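Side-chain contacts in cytosine-specific methyltransferase (Escherichia coli O157:H7 EDL933, PDB 3G7U), which probably transfers a methyl group from S-adenosyl-L-methionine to carbon 5 of cytosine in DNA, as in other C5-methyltransferases: residues G64-K67 / N68-I72; N97-Y100 / M101-Y104; V338-W341 / H342-Q346. All coordinates share one frame; numbering follows the deposited sequence.

Contact 1: residues G64-K67 / N68-I72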
ATOM      1  N   GLY A  64       5.867  21.422 -15.876  1.00 24.97           N
ATOM      2  CA  GLY A  64       5.899  22.735 -15.214  1.00 26.95           C
ATOM      3  C   GLY A  64       6.117  22.666 -13.727  1.00 27.06           C
ATOM      4  O   GLY A  64       6.817  23.492 -13.163  1.00 25.66           O
ATOM      5  N   PHE A  65       5.528  21.663 -13.071  1.00 21.83           N
ATOM      6  CA  PHE A  65       5.769  21.474 -11.645  1.00 23.18           C
ATOM      7  C   PHE A  65       7.217  21.170 -11.383  1.00 27.03           C
ATOM      8  O   PHE A  65       7.787  21.654 -10.405  1.00 26.58           O
ATOM      9  CB  PHE A  65       4.968  20.270 -11.107  1.00 20.29           C
ATOM     10  CG  PHE A  65       3.465  20.451 -11.071  1.00 21.76           C
ATOM     11  CD1 PHE A  65       2.854  21.701 -11.093  1.00 22.88           C
ATOM     12  CD2 PHE A  65       2.651  19.330 -10.930  1.00 21.59           C
ATOM     13  CE1 PHE A  65       1.469  21.835 -11.043  1.00 28.08           C
ATOM     14  CE2 PHE A  65       1.254  19.448 -10.853  1.00 20.85           C
ATOM     15  CZ  PHE A  65       0.659  20.698 -10.893  1.00 23.64           C
ATOM     16  N   PHE A  66       7.824  20.337 -12.232  1.00 26.04           N
ATOM     17  CA  PHE A  66       9.215  19.957 -12.017  1.00 24.48           C
ATOM     18  C   PHE A  66      10.217  21.040 -12.408  1.00 25.69           C
ATOM     19  O   PHE A  66      11.286  21.129 -11.813  1.00 30.34           O
ATOM     20  CB  PHE A  66       9.535  18.704 -12.822  1.00 26.97           C
ATOM     21  CG  PHE A  66       9.060  17.438 -12.174  1.00 24.22           C
ATOM     22  CD1 PHE A  66       9.645  16.975 -11.008  1.00 29.79           C
ATOM     23  CD2 PHE A  66       8.056  16.699 -12.768  1.00 27.56           C
ATOM     24  CE1 PHE A  66       9.193  15.774 -10.422  1.00 26.48           C
ATOM     25  CE2 PHE A  66       7.617  15.483 -12.193  1.00 29.41           C
ATOM     26  CZ  PHE A  66       8.191  15.042 -11.034  1.00 27.70           C
ATOM     27  N   LYS A  67       9.879  21.752 -13.474  1.00 26.50           N
ATOM     28  CA  LYS A  67      10.712  22.850 -14.052  1.00 34.20           C
ATOM     29  C   LYS A  67      12.048  22.423 -14.652  1.00 36.54           C
ATOM     30  O   LYS A  67      12.820  23.269 -15.081  1.00 39.77           O
ATOM     31  CB  LYS A  67      11.001  23.926 -13.005  1.00 32.23           C
ATOM     32  CG  LYS A  67       9.783  24.647 -12.518  1.00 41.54           C
ATOM     33  CD  LYS A  67      10.148  25.844 -11.672  1.00 44.96           C
ATOM     34  CE  LYS A  67      11.039  25.523 -10.487  1.00 51.74           C
ATOM     35  NZ  LYS A  67      10.272  25.336  -9.240  1.00 51.68           N
ATOM     36  N   ASN A  68      12.342  21.130 -14.675  1.00 35.40           N
ATOM     37  CA  ASN A  68      13.706  20.713 -14.951  1.00 36.78           C
ATOM     38  C   ASN A  68      13.751  19.582 -15.957  1.00 33.58           C
ATOM     39  O   ASN A  68      14.642  18.725 -15.878  1.00 36.91           O
ATOM     40  CB  ASN A  68      14.425  20.306 -13.652  1.00 34.53           C
ATOM     41  CG  ASN A  68      13.687  19.205 -12.915  1.00 38.70           C
ATOM     42  OD1 ASN A  68      12.815  18.570 -13.485  1.00 34.93           O
ATOM     43  ND2 ASN A  68      14.010  18.999 -11.647  1.00 37.46           N
ATOM     44  N   ASP A  69      12.764  19.552 -16.860  1.00 31.16           N
ATOM     45  CA  ASP A  69      12.667  18.518 -17.891  1.00 33.65           C
ATOM     46  C   ASP A  69      12.892  17.103 -17.304  1.00 37.12           C
ATOM     47  O   ASP A  69      13.559  16.284 -17.938  1.00 41.73           O
ATOM     48  CB  ASP A  69      13.686  18.764 -19.018  1.00 33.59           C
ATOM     49  CG  ASP A  69      13.396  20.035 -19.805  1.00 38.94           C
ATOM     50  OD1 ASP A  69      12.256  20.574 -19.706  1.00 35.80           O
ATOM     51  OD2 ASP A  69      14.327  20.500 -20.514  1.00 34.95           O
ATOM     52  N   MET A  70      12.387  16.863 -16.083  1.00 34.85           N
ATOM     53  CA  MET A  70      12.457  15.563 -15.401  1.00 34.83           C
ATOM     54  C   MET A  70      12.022  14.429 -16.327  1.00 32.08           C
ATOM     55  O   MET A  70      10.924  14.467 -16.886  1.00 35.56           O
ATOM     56  CB  MET A  70      11.564  15.572 -14.147  1.00 35.33           C
ATOM     57  CG  MET A  70      11.513  14.267 -13.359  1.00 35.42           C
ATOM     58  SD  MET A  70      13.024  14.054 -12.417  1.00 33.79           S
ATOM     59  CE  MET A  70      13.057  15.464 -11.303  1.00 37.15           C
ATOM     60  N   PRO A  71      12.914  13.451 -16.541  1.00 34.60           N
ATOM     61  CA  PRO A  71      12.538  12.244 -17.277  1.00 35.98           C
ATOM     62  C   PRO A  71      11.605  11.448 -16.366  1.00 32.00           C
ATOM     63  O   PRO A  71      11.941  11.188 -15.212  1.00 33.74           O
ATOM     64  CB  PRO A  71      13.865  11.489 -17.468  1.00 35.95           C
ATOM     65  CG  PRO A  71      14.939  12.393 -16.992  1.00 37.65           C
ATOM     66  CD  PRO A  71      14.312  13.408 -16.084  1.00 39.60           C
ATOM     67  N   ILE A  72      10.416  11.159 -16.860  1.00 30.99           N
ATOM     68  CA  ILE A  72       9.480  10.351 -16.084  1.00 30.12           C
ATOM     69  C   ILE A  72       9.567   8.949 -16.634  1.00 30.39           C
ATOM     70  O   ILE A  72       9.010   8.648 -17.677  1.00 34.58           O
ATOM     71  CB  ILE A  72       8.064  10.979 -16.081  1.00 31.04           C
ATOM     72  CG1 ILE A  72       8.121  12.326 -15.346  1.00 32.61           C
ATOM     73  CG2 ILE A  72       7.050  10.063 -15.359  1.00 32.55           C
ATOM     74  CD1 ILE A  72       7.146  13.370 -15.902  1.00 42.23           C
TER

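Contact 2: residues N97-Y100 / M101-Y104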
ATOM      1  N   ASN A  97     -14.901   6.718 -12.698  1.00 41.44           N
ATOM      2  CA  ASN A  97     -14.687   6.261 -14.081  1.00 38.78           C
ATOM      3  C   ASN A  97     -14.020   7.299 -14.987  1.00 36.13           C
ATOM      4  O   ASN A  97     -13.249   6.924 -15.864  1.00 35.44           O
ATOM      5  CB  ASN A  97     -15.983   5.760 -14.709  1.00 42.58           C
ATOM      6  CG  ASN A  97     -16.556   4.559 -13.972  1.00 45.28           C
ATOM      7  OD1 ASN A  97     -15.828   3.834 -13.282  1.00 39.20           O
ATOM      8  ND2 ASN A  97     -17.865   4.355 -14.097  1.00 39.44           N
ATOM      9  N   GLN A  98     -14.325   8.583 -14.788  1.00 34.18           N
ATOM     10  CA  GLN A  98     -13.571   9.648 -15.445  1.00 33.98           C
ATOM     11  C   GLN A  98     -12.133   9.657 -14.972  1.00 32.77           C
ATOM     12  O   GLN A  98     -11.226   9.704 -15.793  1.00 34.98           O
ATOM     13  CB  GLN A  98     -14.219  11.017 -15.238  1.00 38.23           C
ATOM     14  CG  GLN A  98     -15.347  11.295 -16.246  1.00 51.61           C
ATOM     15  CD  GLN A  98     -16.435  12.204 -15.686  1.00 57.86           C
ATOM     16  OE1 GLN A  98     -16.670  12.246 -14.474  1.00 64.84           O
ATOM     17  NE2 GLN A  98     -17.116  12.929 -16.573  1.00 60.58           N
ATOM     18  N   LEU A  99     -11.908   9.567 -13.666  1.00 29.17           N
ATOM     19  CA  LEU A  99     -10.521   9.542 -13.147  1.00 27.39           C
ATOM     20  C   LEU A  99      -9.670   8.379 -13.659  1.00 29.80           C
ATOM     21  O   LEU A  99      -8.447   8.513 -13.864  1.00 27.74           O
ATOM     22  CB  LEU A  99     -10.497   9.604 -11.610  1.00 27.55           C
ATOM     23  CG  LEU A  99     -11.014  10.918 -11.003  1.00 31.98           C
ATOM     24  CD1 LEU A  99     -11.238  10.769  -9.517  1.00 35.12           C
ATOM     25  CD2 LEU A  99     -10.102  12.097 -11.312  1.00 29.42           C
ATOM     26  N   TYR A 100     -10.315   7.227 -13.850  1.00 27.26           N
ATOM     27  CA  TYR A 100      -9.670   6.062 -14.449  1.00 28.57           C
ATOM     28  C   TYR A 100      -9.044   6.399 -15.789  1.00 26.79           C
ATOM     29  O   TYR A 100      -7.886   6.072 -16.052  1.00 28.41           O
ATOM     30  CB  TYR A 100     -10.712   4.937 -14.644  1.00 28.65           C
ATOM     31  CG  TYR A 100     -10.113   3.633 -15.115  1.00 30.67           C
ATOM     32  CD1 TYR A 100      -9.548   2.745 -14.204  1.00 29.67           C
ATOM     33  CD2 TYR A 100     -10.102   3.281 -16.471  1.00 34.39           C
ATOM     34  CE1 TYR A 100      -8.972   1.566 -14.608  1.00 30.97           C
ATOM     35  CE2 TYR A 100      -9.510   2.068 -16.889  1.00 31.63           C
ATOM     36  CZ  TYR A 100      -8.963   1.219 -15.931  1.00 33.35           C
ATOM     37  OH  TYR A 100      -8.376   0.024 -16.278  1.00 34.83           O
ATOM     38  N   MET A 101      -9.850   7.043 -16.639  1.00 29.00           N
ATOM     39  CA  MET A 101      -9.427   7.430 -17.981  1.00 30.54           C
ATOM     40  C   MET A 101      -8.321   8.489 -17.976  1.00 28.15           C
ATOM     41  O   MET A 101      -7.458   8.472 -18.856  1.00 28.11           O
ATOM     42  CB  MET A 101     -10.624   7.953 -18.772  1.00 28.77           C
ATOM     43  CG  MET A 101     -11.619   6.875 -19.278  1.00 40.76           C
ATOM     44  SD  MET A 101     -10.891   5.588 -20.324  1.00 42.04           S
ATOM     45  CE  MET A 101      -9.703   6.464 -21.359  1.00 33.97           C
ATOM     46  N   HIS A 102      -8.334   9.376 -16.973  1.00 28.19           N
ATOM     47  CA  HIS A 102      -7.279  10.415 -16.815  1.00 24.98           C
ATOM     48  C   HIS A 102      -5.932   9.834 -16.472  1.00 25.14           C
ATOM     49  O   HIS A 102      -4.898  10.377 -16.873  1.00 24.60           O
ATOM     50  CB  HIS A 102      -7.671  11.436 -15.740  1.00 23.70           C
ATOM     51  CG  HIS A 102      -8.776  12.355 -16.148  1.00 26.93           C
ATOM     52  ND1 HIS A 102      -8.701  13.154 -17.266  1.00 32.97           N
ATOM     53  CD2 HIS A 102      -9.992  12.588 -15.599  1.00 31.39           C
ATOM     54  CE1 HIS A 102      -9.816  13.853 -17.376  1.00 32.08           C
ATOM     55  NE2 HIS A 102     -10.622  13.517 -16.388  1.00 31.88           N
ATOM     56  N   PHE A 103      -5.912   8.735 -15.708  1.00 23.33           N
ATOM     57  CA  PHE A 103      -4.656   8.036 -15.453  1.00 23.97           C
ATOM     58  C   PHE A 103      -4.014   7.668 -16.783  1.00 23.05           C
ATOM     59  O   PHE A 103      -2.810   7.888 -17.010  1.00 23.21           O
ATOM     60  CB  PHE A 103      -4.850   6.743 -14.599  1.00 22.37           C
ATOM     61  CG  PHE A 103      -3.571   5.988 -14.297  1.00 19.17           C
ATOM     62  CD1 PHE A 103      -2.838   6.291 -13.170  1.00 24.87           C
ATOM     63  CD2 PHE A 103      -3.144   4.918 -15.108  1.00 18.69           C
ATOM     64  CE1 PHE A 103      -1.681   5.598 -12.892  1.00 20.60           C
ATOM     65  CE2 PHE A 103      -1.995   4.233 -14.844  1.00 18.93           C
ATOM     66  CZ  PHE A 103      -1.261   4.554 -13.737  1.00 22.45           C
ATOM     67  N   TYR A 104      -4.800   7.028 -17.630  1.00 23.58           N
ATOM     68  CA  TYR A 104      -4.294   6.521 -18.892  1.00 24.99           C
ATOM     69  C   TYR A 104      -4.046   7.659 -19.897  1.00 21.62           C
ATOM     70  O   TYR A 104      -3.147   7.544 -20.703  1.00 26.24           O
ATOM     71  CB  TYR A 104      -5.195   5.425 -19.468  1.00 24.38           C
ATOM     72  CG  TYR A 104      -5.009   4.161 -18.661  1.00 25.30           C
ATOM     73  CD1 TYR A 104      -3.923   3.350 -18.886  1.00 24.97           C
ATOM     74  CD2 TYR A 104      -5.899   3.821 -17.634  1.00 29.10           C
ATOM     75  CE1 TYR A 104      -3.687   2.202 -18.116  1.00 25.28           C
ATOM     76  CE2 TYR A 104      -5.692   2.654 -16.866  1.00 24.35           C
ATOM     77  CZ  TYR A 104      -4.597   1.865 -17.116  1.00 28.04           C
ATOM     78  OH  TYR A 104      -4.369   0.726 -16.383  1.00 30.43           O
TER
HETATM   79  O   HOH W   1      -6.063  -0.046 -14.600  1.00 38.36           O

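Contact 3: residues V338-W341 / H342-Q346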
ATOM      1  N   VAL A 338      -2.317  10.223  13.439  1.00 33.06           N
ATOM      2  CA  VAL A 338      -2.449   9.944  14.883  0.50 34.25           C
ATOM      3  C   VAL A 338      -3.749   9.241  15.298  1.00 35.22           C
ATOM      4  O   VAL A 338      -3.744   8.422  16.242  1.00 36.98           O
ATOM      5  CB  VAL A 338      -2.229  11.214  15.775  0.50 36.82           C
ATOM      6  CG1 VAL A 338      -0.775  11.635  15.765  0.50 38.97           C
ATOM      7  CG2 VAL A 338      -3.126  12.384  15.344  0.50 36.39           C
ATOM      8  N   THR A 339      -4.854   9.517  14.603  1.00 28.75           N
ATOM      9  CA  THR A 339      -6.144   8.972  15.033  1.00 32.30           C
ATOM     10  C   THR A 339      -6.324   7.590  14.453  1.00 36.75           C
ATOM     11  O   THR A 339      -5.828   7.335  13.342  1.00 37.85           O
ATOM     12  CB  THR A 339      -7.319   9.837  14.519  1.00 31.24           C
ATOM     13  OG1 THR A 339      -7.290   9.853  13.089  1.00 35.51           O
ATOM     14  CG2 THR A 339      -7.225  11.294  15.036  1.00 34.08           C
ATOM     15  N   LYS A 340      -7.023   6.721  15.193  1.00 32.63           N
ATOM     16  CA  LYS A 340      -7.347   5.372  14.742  0.50 33.04           C
ATOM     17  C   LYS A 340      -8.213   5.404  13.497  1.00 33.01           C
ATOM     18  O   LYS A 340      -7.993   4.652  12.569  1.00 31.42           O
ATOM     19  CB  LYS A 340      -8.074   4.598  15.843  0.50 33.00           C
ATOM     20  CG  LYS A 340      -7.161   4.145  16.969  0.50 36.49           C
ATOM     21  CD  LYS A 340      -7.946   3.412  18.045  0.50 36.80           C
ATOM     22  CE  LYS A 340      -8.618   4.387  19.006  0.50 36.85           C
ATOM     23  NZ  LYS A 340      -7.642   5.210  19.771  0.50 37.94           N
ATOM     24  N   TRP A 341      -9.196   6.294  13.508  1.00 30.14           N
ATOM     25  CA  TRP A 341     -10.116   6.466  12.407  1.00 33.17           C
ATOM     26  C   TRP A 341      -9.366   6.653  11.073  1.00 30.11           C
ATOM     27  O   TRP A 341      -9.624   5.946  10.093  1.00 29.30           O
ATOM     28  CB  TRP A 341     -10.984   7.703  12.692  1.00 37.07           C
ATOM     29  CG  TRP A 341     -11.721   8.124  11.505  1.00 45.36           C
ATOM     30  CD1 TRP A 341     -11.374   9.113  10.620  1.00 49.78           C
ATOM     31  CD2 TRP A 341     -12.901   7.524  10.995  1.00 48.61           C
ATOM     32  NE1 TRP A 341     -12.283   9.170   9.596  1.00 50.55           N
ATOM     33  CE2 TRP A 341     -13.239   8.212   9.807  1.00 48.69           C
ATOM     34  CE3 TRP A 341     -13.724   6.475  11.434  1.00 52.71           C
ATOM     35  CZ2 TRP A 341     -14.358   7.887   9.049  1.00 49.47           C
ATOM     36  CZ3 TRP A 341     -14.841   6.151  10.683  1.00 50.13           C
ATOM     37  CH2 TRP A 341     -15.151   6.858   9.501  1.00 50.05           C
ATOM     38  N   HIS A 342      -8.441   7.606  11.049  1.00 24.84           N
ATOM     39  CA  HIS A 342      -7.713   7.917   9.814  1.00 25.81           C
ATOM     40  C   HIS A 342      -6.677   6.870   9.482  1.00 24.61           C
ATOM     41  O   HIS A 342      -6.589   6.475   8.341  1.00 26.38           O
ATOM     42  CB  HIS A 342      -7.079   9.306   9.862  1.00 25.50           C
ATOM     43  CG  HIS A 342      -8.080  10.410   9.719  1.00 33.00           C
ATOM     44  ND1 HIS A 342      -8.894  10.527   8.611  1.00 38.42           N
ATOM     45  CD2 HIS A 342      -8.423  11.421  10.551  1.00 38.28           C
ATOM     46  CE1 HIS A 342      -9.690  11.571   8.765  1.00 40.50           C
ATOM     47  NE2 HIS A 342      -9.423  12.133   9.932  1.00 40.16           N
ATOM     48  N   SER A 343      -5.922   6.406  10.477  1.00 26.22           N
ATOM     49  CA  SER A 343      -4.852   5.453  10.197  0.50 22.88           C
ATOM     50  C   SER A 343      -5.414   4.142   9.625  1.00 23.87           C
ATOM     51  O   SER A 343      -4.851   3.599   8.686  1.00 22.34           O
ATOM     52  CB  SER A 343      -3.976   5.242  11.440  0.50 21.11           C
ATOM     53  OG  SER A 343      -4.753   4.790  12.551  0.50 17.26           O
ATOM     54  N   PHE A 344      -6.549   3.654  10.153  1.00 21.30           N
ATOM     55  CA  PHE A 344      -7.134   2.411   9.638  1.00 24.90           C
ATOM     56  C   PHE A 344      -7.578   2.540   8.191  1.00 28.42           C
ATOM     57  O   PHE A 344      -7.407   1.601   7.393  1.00 27.84           O
ATOM     58  CB  PHE A 344      -8.318   1.963  10.495  1.00 24.54           C
ATOM     59  CG  PHE A 344      -7.917   1.189  11.719  1.00 28.94           C
ATOM     60  CD1 PHE A 344      -8.093   1.740  12.980  1.00 32.66           C
ATOM     61  CD2 PHE A 344      -7.372  -0.067  11.610  1.00 37.76           C
ATOM     62  CE1 PHE A 344      -7.737   1.050  14.112  1.00 38.75           C
ATOM     63  CE2 PHE A 344      -6.997  -0.769  12.753  1.00 36.76           C
ATOM     64  CZ  PHE A 344      -7.173  -0.208  13.990  1.00 34.06           C
ATOM     65  N   ARG A 345      -8.184   3.677   7.860  1.00 27.97           N
ATOM     66  CA  ARG A 345      -8.485   4.002   6.461  1.00 25.62           C
ATOM     67  C   ARG A 345      -7.212   4.080   5.620  1.00 23.08           C
ATOM     68  O   ARG A 345      -7.170   3.467   4.553  1.00 25.96           O
ATOM     69  CB  ARG A 345      -9.310   5.284   6.337  1.00 28.49           C
ATOM     70  CG  ARG A 345     -10.763   5.075   6.720  1.00 35.54           C
ATOM     71  CD  ARG A 345     -11.438   6.393   7.144  1.00 46.00           C
ATOM     72  NE  ARG A 345     -11.513   7.362   6.052  1.00 54.77           N
ATOM     73  CZ  ARG A 345     -12.512   7.429   5.170  1.00 61.93           C
ATOM     74  NH1 ARG A 345     -13.539   6.579   5.247  1.00 59.45           N
ATOM     75  NH2 ARG A 345     -12.485   8.353   4.208  1.00 61.01           N
ATOM     76  N   GLN A 346      -6.167   4.775   6.087  1.00 22.34           N
ATOM     77  CA  GLN A 346      -4.911   4.860   5.314  1.00 22.75           C
ATOM     78  C   GLN A 346      -4.302   3.487   5.015  1.00 27.06           C
ATOM     79  O   GLN A 346      -3.836   3.221   3.901  1.00 23.77           O
ATOM     80  CB  GLN A 346      -3.883   5.721   6.042  1.00 21.69           C
ATOM     81  CG  GLN A 346      -4.330   7.203   6.159  1.00 20.50           C
ATOM     82  CD  GLN A 346      -3.360   8.069   6.915  1.00 23.79           C
ATOM     83  OE1 GLN A 346      -2.656   7.619   7.784  1.00 23.52           O
ATOM     84  NE2 GLN A 346      -3.305   9.330   6.569  1.00 22.47           N
TER

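Contact 1: residues G64-K67 / N68-I72
Met70 lays its side chain over one face of the Phe66 ring just where helix 59-66 gives way to loop. CB and CG do most of the covering: CG stands 3.9 Å from the ring centroid and only 6° off the normal, a CH-pi contact almost over the middle. The torsions of Met70 bring this about. CG lies opposite the backbone N (chi1 178°), which carries the chain out across the ring; the bends at chi2 and chi3 then fold it back, so that CE comes to 3.7 Å from Phe66 CD1. SD rides higher, 5.0 Å from the centroid and above the same face, a Met-aromatic contact at a distance. Ile72 reaches the ring by its CD1, 4.3 Å from Phe66 CE2. Lys67, the first residue to leave the helix, begins the turn with a positive phi of 66°. Asn68 follows with CG tucked between its own N and carbonyl carbon, and its OD1 touches Phe66 CB at 3.3 Å while accepting a weak bond from Met70 N. This is the helix-to-strand return of a Rossmann-like methyltransferase domain. Phe66 packs inward on Lys27 and Met28 of strand 25-30, Ile6 of strand 4-8 and Leu48 of strand 48-50, and the chain runs on through Ile72 into strand 74-77.

Contact 2: residues N97-Y100 / M101-Y104
Tyr100 and Tyr104, one helical turn apart, are joined at their hydroxyls by a single water, which lies 2.9 Å from Tyr100 OH and 2.6 Å from Tyr104 OH. The water sits at the edge of the Tyr104 ring, in its plane. Tyr100 OH has a second partner in a bound glycerol, probably left from the crystallisation liquor. The rings themselves meet obliquely, planes 50° apart, with Tyr104 CE2 over a face of Tyr100 and 3.7 Å from its CZ. Tyr100 gets there with CG trans to its backbone N (chi1 -174°), while Tyr104 CG sits beside its own N. All this lies on helix 94-110 of the class I-like methyltransferase fold, flanked by strand 114-119 and helix 129-140: Tyr104 touches Ala117 on the strand and, like Tyr100, Ala135 on the helix. The backbone is paired in the helical way. Gln98 O takes the N-H of His102 at 3.1 Å, and Leu99 O that of Phe103, also at 3.1 Å; Phe103 N makes a second, weak bond to Tyr100 O, and Met101 N a weak one to Asn97 O. Of the side chains, His102 ND1 is hydrogen-bonded to Arg105 NE. Asn97 ND2 donates a hydrogen bond to Gln82 OE1, and the Asn97 side chain lies about 4 Å from that of Cys81, the predicted active-site cysteine.

Contact 3: residues V338-W341 / H342-Q346
Thr339 O receives Ser343 N at 3.0 Å and Lys340 O receives Phe344 N at 3.0 Å, the opening bonds of helix 340-348. Thr339 is also its N-cap: OG1 accepts the N-H of His342 at 3.2 Å, with an N-H...O angle of 154°. Its chi1 sets OG1 between the backbone N and carbonyl carbon, where it meets His342 N, and the same oxygen is hydrogen-bonded to His337 ND1. Ser343 and Lys340 each adopt two conformers; in the one described here Ser343 OG lies near both Thr339 O and Lys340 O, its proton unsettled between them, and Lys340 NZ bonds to Asn207 and Thr256. Beyond these bonds come the rings. Trp341 turns the edge of its five-membered ring onto the face of His342, planes at 77°, with CD1 3.4 Å above the imidazole; the ring of His35 stacks on His342 and that of His337 meets it edge-to-face. Phe344 packs on Pro321 and Ala324 of helix 321-328. On the exposed side Arg345 runs alongside Trp341, its guanidinium nearly parallel to the indole at 5°, and Arg345 CD lies over a face of the indole, 3.7 Å from Trp341 CE2.

How the contacts relate
All three are local contacts, but they differ in setting. Contact 1 is a surface turn leaving helix 59-66, with one buried ring, Phe66, facing the strands; contacts 2 and 3 are partly buried, contact 2 within one helix, contact 3 straddling the start of another. Contact 1 relies mainly on apolar and Met-aromatic packing, contact 2 on the helix backbone and a water shared by two tyrosines, contact 3 on a capped helix start with an edge-to-face ring pair. Contacts 1 and 2 both belong to elements flanking the seven-stranded sheet, their centres about 22 Å apart; 338-346 packs against helix 321-328 and reaches helix 34-43. Contact 2 alone comes near the predicted catalytic cysteine. No two of the three touch.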